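Local coordinates for aluminum resistance protein (Clostridium novyi, PDB 3I16), which probably cleaves carbon-sulfur bonds as a pyridoxal-5'-phosphate-dependent lyase of the methionine gamma-lyase family, and is thought to be involved in aluminum resistance, at residues L37-V48 against F295-K306. Numbering follows the deposited sequence.
With EDO (1,2-ethanediol), chain L.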
ATOM      1  N   LEU B  37      28.645 -12.383  20.419  1.00 18.80           N
ATOM      2  CA  LEU B  37      27.470 -12.125  19.602  1.00 18.10           C
ATOM      3  C   LEU B  37      27.816 -11.448  18.276  1.00 17.68           C
ATOM      4  O   LEU B  37      27.233 -11.769  17.240  1.00 16.05           O
ATOM      5  CB  LEU B  37      26.442 -11.289  20.384  1.00 16.46           C
ATOM      6  CG  LEU B  37      25.964 -11.856  21.733  1.00 20.45           C
ATOM      7  CD1 LEU B  37      24.888 -10.974  22.332  1.00 14.61           C
ATOM      8  CD2 LEU B  37      25.477 -13.312  21.644  1.00 18.72           C
ATOM      9  N   ASP B  38      28.767 -10.525  18.294  1.00 16.74           N
ATOM     10  CA  ASP B  38      29.153  -9.834  17.059  1.00 16.18           C
ATOM     11  C   ASP B  38      29.808 -10.775  16.034  1.00 16.65           C
ATOM     12  O   ASP B  38      29.635 -10.588  14.813  1.00 17.06           O
ATOM     13  CB  ASP B  38      30.069  -8.656  17.378  1.00 16.56           C
ATOM     14  CG  ASP B  38      29.383  -7.592  18.217  1.00 17.61           C
ATOM     15  OD1 ASP B  38      28.138  -7.576  18.326  1.00 17.45           O
ATOM     16  OD2 ASP B  38      30.089  -6.737  18.759  1.00 15.02           O
ATOM     17  N   ASP B  39      30.548 -11.776  16.526  1.00 16.37           N
ATOM     18  CA  ASP B  39      31.211 -12.773  15.658  1.00 14.91           C
ATOM     19  C   ASP B  39      30.153 -13.584  14.950  1.00 13.86           C
ATOM     20  O   ASP B  39      30.263 -13.825  13.746  1.00 15.82           O
ATOM     21  CB  ASP B  39      32.146 -13.702  16.463  1.00 15.78           C
ATOM     22  CG  ASP B  39      33.270 -12.947  17.169  1.00 18.02           C
ATOM     23  OD1 ASP B  39      33.627 -11.851  16.704  1.00 21.10           O
ATOM     24  OD2 ASP B  39      33.805 -13.445  18.185  1.00 22.15           O
ATOM     25  N   ILE B  40      29.115 -13.974  15.691  1.00 13.46           N
ATOM     26  CA  ILE B  40      27.973 -14.712  15.129  1.00 12.34           C
ATOM     27  C   ILE B  40      27.199 -13.830  14.125  1.00 12.44           C
ATOM     28  O   ILE B  40      26.860 -14.277  13.042  1.00 14.92           O
ATOM     29  CB  ILE B  40      27.047 -15.231  16.251  1.00 13.03           C
ATOM     30  CG1 ILE B  40      27.750 -16.305  17.087  1.00 15.50           C
ATOM     31  CG2 ILE B  40      25.757 -15.814  15.704  1.00 10.39           C
ATOM     32  CD1 ILE B  40      27.053 -16.571  18.424  1.00 12.57           C
ATOM     33  N   ARG B  41      26.955 -12.572  14.485  1.00 13.77           N
ATOM     34  CA  ARG B  41      26.169 -11.638  13.657  1.00 12.52           C
ATOM     35  C   ARG B  41      26.820 -11.404  12.308  1.00 12.04           C
ATOM     36  O   ARG B  41      26.149 -11.370  11.263  1.00 12.29           O
ATOM     37  CB  ARG B  41      25.990 -10.322  14.418  1.00 11.07           C
ATOM     38  CG  ARG B  41      25.202  -9.240  13.682  1.00 15.57           C
ATOM     39  CD  ARG B  41      25.257  -7.959  14.450  1.00 11.01           C
ATOM     40  NE  ARG B  41      26.626  -7.453  14.580  1.00 16.06           N
ATOM     41  CZ  ARG B  41      26.998  -6.455  15.371  1.00 11.39           C
ATOM     42  NH1 ARG B  41      26.121  -5.814  16.146  1.00 15.75           N
ATOM     43  NH2 ARG B  41      28.273  -6.098  15.409  1.00 18.61           N
ATOM     44  N   GLU B  42      28.135 -11.270  12.333  1.00 11.14           N
ATOM     45  CA  GLU B  42      28.923 -11.091  11.136  1.00 12.98           C
ATOM     46  C   GLU B  42      28.711 -12.264  10.163  1.00 13.65           C
ATOM     47  O   GLU B  42      28.453 -12.063   8.972  1.00 12.76           O
ATOM     48  CB  GLU B  42      30.389 -11.022  11.545  1.00 12.22           C
ATOM     49  CG  GLU B  42      31.341 -10.801  10.433  1.00 15.63           C
ATOM     50  CD  GLU B  42      32.743 -10.664  10.961  1.00 21.95           C
ATOM     51  OE1 GLU B  42      33.291 -11.678  11.457  1.00 17.43           O
ATOM     52  OE2 GLU B  42      33.283  -9.538  10.877  1.00 18.82           O
ATOM     53  N   PHE B  43      28.863 -13.490  10.667  1.00 13.90           N
ATOM     54  CA  PHE B  43      28.641 -14.679   9.827  1.00 12.74           C
ATOM     55  C   PHE B  43      27.218 -14.690   9.259  1.00 14.06           C
ATOM     56  O   PHE B  43      27.007 -14.954   8.054  1.00 13.04           O
ATOM     57  CB  PHE B  43      28.829 -15.964  10.612  1.00 14.15           C
ATOM     58  CG  PHE B  43      28.596 -17.191   9.782  1.00 14.44           C
ATOM     59  CD1 PHE B  43      29.628 -17.755   9.051  1.00 15.18           C
ATOM     60  CD2 PHE B  43      27.348 -17.745   9.699  1.00 11.34           C
ATOM     61  CE1 PHE B  43      29.423 -18.852   8.292  1.00 14.05           C
ATOM     62  CE2 PHE B  43      27.129 -18.852   8.910  1.00 14.70           C
ATOM     63  CZ  PHE B  43      28.174 -19.409   8.218  1.00 16.53           C
ATOM     64  N   ASN B  44      26.251 -14.426  10.141  1.00 13.33           N
ATOM     65  CA  ASN B  44      24.851 -14.453   9.743  1.00 12.89           C
ATOM     66  C   ASN B  44      24.516 -13.363   8.738  1.00 12.75           C
ATOM     67  O   ASN B  44      23.688 -13.566   7.887  1.00 14.11           O
ATOM     68  CB  ASN B  44      23.903 -14.408  10.963  1.00 12.26           C
ATOM     69  CG  ASN B  44      23.855 -15.746  11.745  1.00 14.29           C
ATOM     70  OD1 ASN B  44      24.152 -16.810  11.198  1.00 16.90           O
ATOM     71  ND2 ASN B  44      23.470 -15.684  13.021  1.00 11.42           N
ATOM     72  N   GLN B  45      25.178 -12.221   8.809  1.00 12.88           N
ATOM     73  CA  GLN B  45      24.917 -11.170   7.863  1.00 13.47           C
ATOM     74  C   GLN B  45      25.399 -11.653   6.492  1.00 12.53           C
ATOM     75  O   GLN B  45      24.739 -11.436   5.477  1.00 15.68           O
ATOM     76  CB  GLN B  45      25.650  -9.871   8.253  1.00 13.56           C
ATOM     77  CG  GLN B  45      25.366  -8.703   7.291  1.00 15.68           C
ATOM     78  CD  GLN B  45      23.971  -8.156   7.441  1.00 13.80           C
ATOM     79  OE1 GLN B  45      23.713  -7.373   8.346  1.00 21.32           O
ATOM     80  NE2 GLN B  45      23.073  -8.524   6.534  1.00  9.48           N
ATOM     81  N   LEU B  46      26.568 -12.281   6.464  1.00 11.82           N
ATOM     82  CA  LEU B  46      27.141 -12.784   5.217  1.00 14.00           C
ATOM     83  C   LEU B  46      26.284 -13.917   4.629  1.00 12.47           C
ATOM     84  O   LEU B  46      26.062 -13.968   3.422  1.00 10.55           O
ATOM     85  CB  LEU B  46      28.576 -13.239   5.459  1.00 13.72           C
ATOM     86  CG  LEU B  46      29.350 -13.843   4.307  1.00 15.18           C
ATOM     87  CD1 LEU B  46      29.406 -12.901   3.084  1.00 14.83           C
ATOM     88  CD2 LEU B  46      30.722 -14.190   4.818  1.00  9.71           C
ATOM     89  N   LYS B  47      25.780 -14.786   5.499  1.00 12.51           N
ATOM     90  CA  LYS B  47      24.882 -15.880   5.102  1.00 13.91           C
ATOM     91  C   LYS B  47      23.647 -15.336   4.370  1.00 13.75           C
ATOM     92  O   LYS B  47      23.267 -15.828   3.288  1.00 12.74           O
ATOM     93  CB  LYS B  47      24.460 -16.684   6.344  1.00 14.60           C
ATOM     94  CG  LYS B  47      23.449 -17.799   6.083  1.00 20.95           C
ATOM     95  CD  LYS B  47      23.311 -18.771   7.259  1.00 20.25           C
ATOM     96  CE  LYS B  47      22.644 -18.198   8.484  1.00 15.18           C
ATOM     97  NZ  LYS B  47      22.604 -19.213   9.559  1.00 18.48           N
ATOM     98  N   VAL B  48      23.032 -14.311   4.942  1.00 14.04           N
ATOM     99  CA  VAL B  48      21.844 -13.707   4.324  1.00 12.54           C
ATOM    100  C   VAL B  48      22.182 -12.965   3.024  1.00 13.91           C
ATOM    101  O   VAL B  48      21.457 -13.097   2.030  1.00 14.05           O
ATOM    102  CB  VAL B  48      21.072 -12.796   5.313  1.00 14.52           C
ATOM    103  CG1 VAL B  48      19.927 -12.088   4.611  1.00 12.25           C
ATOM    104  CG2 VAL B  48      20.554 -13.613   6.528  1.00 12.07           C
ATOM    105  N   PHE B 295      17.056  -9.142   5.606  1.00 13.35           N
ATOM    106  CA  PHE B 295      18.419  -8.623   5.481  1.00 13.07           C
ATOM    107  C   PHE B 295      18.887  -7.943   6.757  1.00 13.16           C
ATOM    108  O   PHE B 295      20.072  -8.012   7.101  1.00 14.27           O
ATOM    109  CB  PHE B 295      18.516  -7.671   4.288  1.00 13.06           C
ATOM    110  CG  PHE B 295      19.913  -7.302   3.949  1.00 16.96           C
ATOM    111  CD1 PHE B 295      20.721  -8.196   3.263  1.00 12.65           C
ATOM    112  CD2 PHE B 295      20.439  -6.075   4.336  1.00 18.54           C
ATOM    113  CE1 PHE B 295      22.022  -7.883   2.964  1.00 10.85           C
ATOM    114  CE2 PHE B 295      21.749  -5.745   4.015  1.00 20.27           C
ATOM    115  CZ  PHE B 295      22.539  -6.657   3.334  1.00 16.74           C
ATOM    116  N   LEU B 296      17.968  -7.279   7.448  1.00 14.05           N
ATOM    117  CA  LEU B 296      18.265  -6.624   8.740  1.00 13.69           C
ATOM    118  C   LEU B 296      18.203  -7.569   9.917  1.00 14.08           C
ATOM    119  O   LEU B 296      18.712  -7.237  10.984  1.00 12.83           O
ATOM    120  CB  LEU B 296      17.273  -5.496   9.021  1.00 12.97           C
ATOM    121  CG  LEU B 296      17.416  -4.253   8.130  1.00 16.86           C
ATOM    122  CD1 LEU B 296      16.193  -3.412   8.231  1.00 14.00           C
ATOM    123  CD2 LEU B 296      18.678  -3.465   8.495  1.00 17.42           C
ATOM    124  N   ALA B 297      17.619  -8.756   9.726  1.00 14.96           N
ATOM    125  CA  ALA B 297      17.353  -9.655  10.864  1.00 14.56           C
ATOM    126  C   ALA B 297      18.580 -10.106  11.666  1.00 15.01           C
ATOM    127  O   ALA B 297      18.511 -10.170  12.884  1.00 13.01           O
ATOM    128  CB  ALA B 297      16.488 -10.881  10.428  1.00 13.47           C
ATOM    129  N   PRO B 298      19.679 -10.481  10.993  1.00 15.55           N
ATOM    130  CA  PRO B 298      20.841 -10.895  11.774  1.00 14.32           C
ATOM    131  C   PRO B 298      21.287  -9.819  12.782  1.00 14.67           C
ATOM    132  O   PRO B 298      21.630 -10.144  13.917  1.00 16.83           O
ATOM    133  CB  PRO B 298      21.905 -11.122  10.694  1.00 13.25           C
ATOM    134  CG  PRO B 298      21.092 -11.591   9.503  1.00 16.58           C
ATOM    135  CD  PRO B 298      19.817 -10.826   9.557  1.00 15.73           C
ATOM    136  N   HIS B 299      21.246  -8.557  12.353  1.00 12.68           N
ATOM    137  CA  HIS B 299      21.604  -7.408  13.169  1.00 14.42           C
ATOM    138  C   HIS B 299      20.570  -7.099  14.253  1.00 13.24           C
ATOM    139  O   HIS B 299      20.898  -7.057  15.447  1.00 16.97           O
ATOM    140  CB  HIS B 299      21.804  -6.175  12.261  1.00 12.18           C
ATOM    141  CG  HIS B 299      22.242  -4.948  12.997  1.00 19.53           C
ATOM    142  ND1 HIS B 299      23.567  -4.623  13.186  1.00 18.23           N
ATOM    143  CD2 HIS B 299      21.522  -3.979  13.611  1.00 17.03           C
ATOM    144  CE1 HIS B 299      23.641  -3.500  13.877  1.00 18.87           C
ATOM    145  NE2 HIS B 299      22.413  -3.086  14.144  1.00 14.60           N
ATOM    146  N   ILE B 300      19.322  -6.898  13.844  1.00 15.94           N
ATOM    147  CA  ILE B 300      18.249  -6.520  14.780  1.00 14.16           C
ATOM    148  C   ILE B 300      18.084  -7.620  15.817  1.00 11.97           C
ATOM    149  O   ILE B 300      17.800  -7.330  16.963  1.00  8.82           O
ATOM    150  CB  ILE B 300      16.885  -6.231  14.063  1.00 13.71           C
ATOM    151  CG1 ILE B 300      16.978  -5.066  13.055  1.00 17.79           C
ATOM    152  CG2 ILE B 300      15.760  -5.917  15.074  1.00 10.32           C
ATOM    153  CD1 ILE B 300      17.246  -3.711  13.642  1.00 14.30           C
ATOM    154  N   SER B 301      18.177  -8.882  15.393  1.00 12.72           N
ATOM    155  CA  SER B 301      18.084 -10.023  16.337  1.00 15.05           C
ATOM    156  C   SER B 301      19.108  -9.872  17.481  1.00 13.71           C
ATOM    157  O   SER B 301      18.781 -10.097  18.638  1.00 13.85           O
ATOM    158  CB  SER B 301      18.287 -11.373  15.619  1.00 15.98           C
ATOM    159  OG  SER B 301      17.207 -11.674  14.729  1.00 13.66           O
HETATM  160  N   MSE B 302      20.336  -9.466  17.154  1.00 13.01           N
HETATM  161  CA  MSE B 302      21.351  -9.270  18.191  1.00 12.67           C
HETATM  162  C   MSE B 302      21.174  -7.988  19.039  1.00 12.33           C
HETATM  163  O   MSE B 302      21.656  -7.924  20.193  1.00 14.89           O
HETATM  164  CB  MSE B 302      22.732  -9.352  17.580  1.00 11.69           C
HETATM  165  CG  MSE B 302      23.058 -10.736  17.058  1.00 14.50           C
HETATM  166 SE   MSE B 302      22.819 -12.101  18.486  0.75  9.92          SE
HETATM  167  CE  MSE B 302      23.887 -13.485  17.648  1.00  8.00           C
ATOM    168  N   GLU B 303      20.536  -6.967  18.481  1.00 10.59           N
ATOM    169  CA  GLU B 303      20.207  -5.781  19.259  1.00 11.68           C
ATOM    170  C   GLU B 303      19.271  -6.215  20.384  1.00 12.76           C
ATOM    171  O   GLU B 303      19.461  -5.839  21.530  1.00 12.48           O
ATOM    172  CB  GLU B 303      19.521  -4.711  18.395  1.00 11.09           C
ATOM    173  CG  GLU B 303      20.393  -4.078  17.333  1.00 11.55           C
ATOM    174  CD  GLU B 303      21.617  -3.363  17.914  1.00 17.13           C
ATOM    175  OE1 GLU B 303      21.475  -2.566  18.870  1.00 10.73           O
ATOM    176  OE2 GLU B 303      22.716  -3.579  17.386  1.00 17.34           O
ATOM    177  N   ALA B 304      18.269  -7.035  20.050  1.00 14.07           N
ATOM    178  CA  ALA B 304      17.307  -7.536  21.036  1.00 12.50           C
ATOM    179  C   ALA B 304      17.989  -8.427  22.068  1.00 12.89           C
ATOM    180  O   ALA B 304      17.699  -8.335  23.276  1.00 12.85           O
ATOM    181  CB  ALA B 304      16.152  -8.308  20.345  1.00 12.24           C
ATOM    182  N   LEU B 305      18.883  -9.293  21.604  1.00 10.91           N
ATOM    183  CA  LEU B 305      19.547 -10.204  22.515  1.00 12.45           C
ATOM    184  C   LEU B 305      20.463  -9.457  23.502  1.00 13.58           C
ATOM    185  O   LEU B 305      20.523  -9.826  24.669  1.00 11.45           O
ATOM    186  CB  LEU B 305      20.346 -11.260  21.763  1.00 12.45           C
ATOM    187  CG  LEU B 305      20.913 -12.328  22.683  1.00 10.93           C
ATOM    188  CD1 LEU B 305      19.745 -13.111  23.300  1.00 10.81           C
ATOM    189  CD2 LEU B 305      21.833 -13.203  21.916  1.00  9.22           C
ATOM    190  N   LYS B 306      21.164  -8.427  23.028  1.00 14.46           N
ATOM    191  CA  LYS B 306      21.987  -7.564  23.904  1.00 13.88           C
ATOM    192  C   LYS B 306      21.109  -6.910  24.980  1.00 13.12           C
ATOM    193  O   LYS B 306      21.491  -6.789  26.179  1.00 14.19           O
ATOM    194  CB  LYS B 306      22.760  -6.520  23.080  1.00 14.87           C
ATOM    195  CG  LYS B 306      23.933  -7.118  22.366  1.00 15.27           C
ATOM    196  CD  LYS B 306      24.663  -6.121  21.464  1.00 17.53           C
ATOM    197  CE  LYS B 306      25.769  -6.818  20.678  1.00 19.50           C
ATOM    198  NZ  LYS B 306      26.640  -5.874  19.900  1.00 17.95           N
TER
HETATM  199  C1  EDO L 429      24.539  -2.031  20.199  1.00 24.30           C
HETATM  200  O1  EDO L 429      23.542  -1.300  19.474  1.00 24.35           O
HETATM  201  C2  EDO L 429      25.591  -2.611  19.264  1.00 29.04           C
HETATM  202  O2  EDO L 429      25.115  -3.749  18.521  1.00 26.60           O
HETATM  203  O   HOH W   1      23.350  -6.014  16.272  1.00 12.74           O
HETATM  204  O   HOH W   2      22.885 -12.847  14.079  1.00 12.00           O
HETATM  205  O   HOH W   3      21.374  -7.956   9.477  1.00 20.40           O
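Lys306 and Asp38 form a salt bridge, Lys306 NZ lying 2.8 Å from Asp38 OD1 on its syn lone pair, near one end of an antiparallel helix pair. The pair joins helix 17-54 to helix 287-318 (segment axes 8.5 Å apart, at 162°) in a fold type I PLP enzyme, away from the cofactor and beside the second subunit. Asp38 OD1 also forms a salt bridge with Arg41 NH2 from above the guanidinium plane, offset toward its rim, with no N-H aimed at it, and probably offsets the closeness of Arg41 NH1 to Lys306 NZ. Ethanediol O2, probably from the crystallisation liquor, accepts from Lys306 NZ and, weakly, Arg41 NH1, and donates to Glu303 OE2. Arg41 fits as a knob among His299, Met302, Glu303 and Lys306; its chain, bent at chi3 (62°), runs alongside His299, guanidinium and imidazole planes 13° apart. Arg41 NE pairs with Asp412, and His299 NE2 with His299 NE2, of the second subunit.

Toward the other end, Gln45 NE2 donates to Phe295 O (3.1 Å) in the carbonyl plane and lies over the Phe295 ring centre. Gln45 OE1 binds Thr410 of the second subunit and a water that donates to Phe295 O and accepts from His299 N, bridging the kink where Pro298 and His299 N make no bond to the preceding turn. Apolar contacts run along the pair: Val48 CG2 on Pro298 CG at this end, Leu37 CD2 on Leu305 CD2 at the other and, nearer Leu37, selenomethionine Met302 CE 3.6 Å from Ile40 CG2.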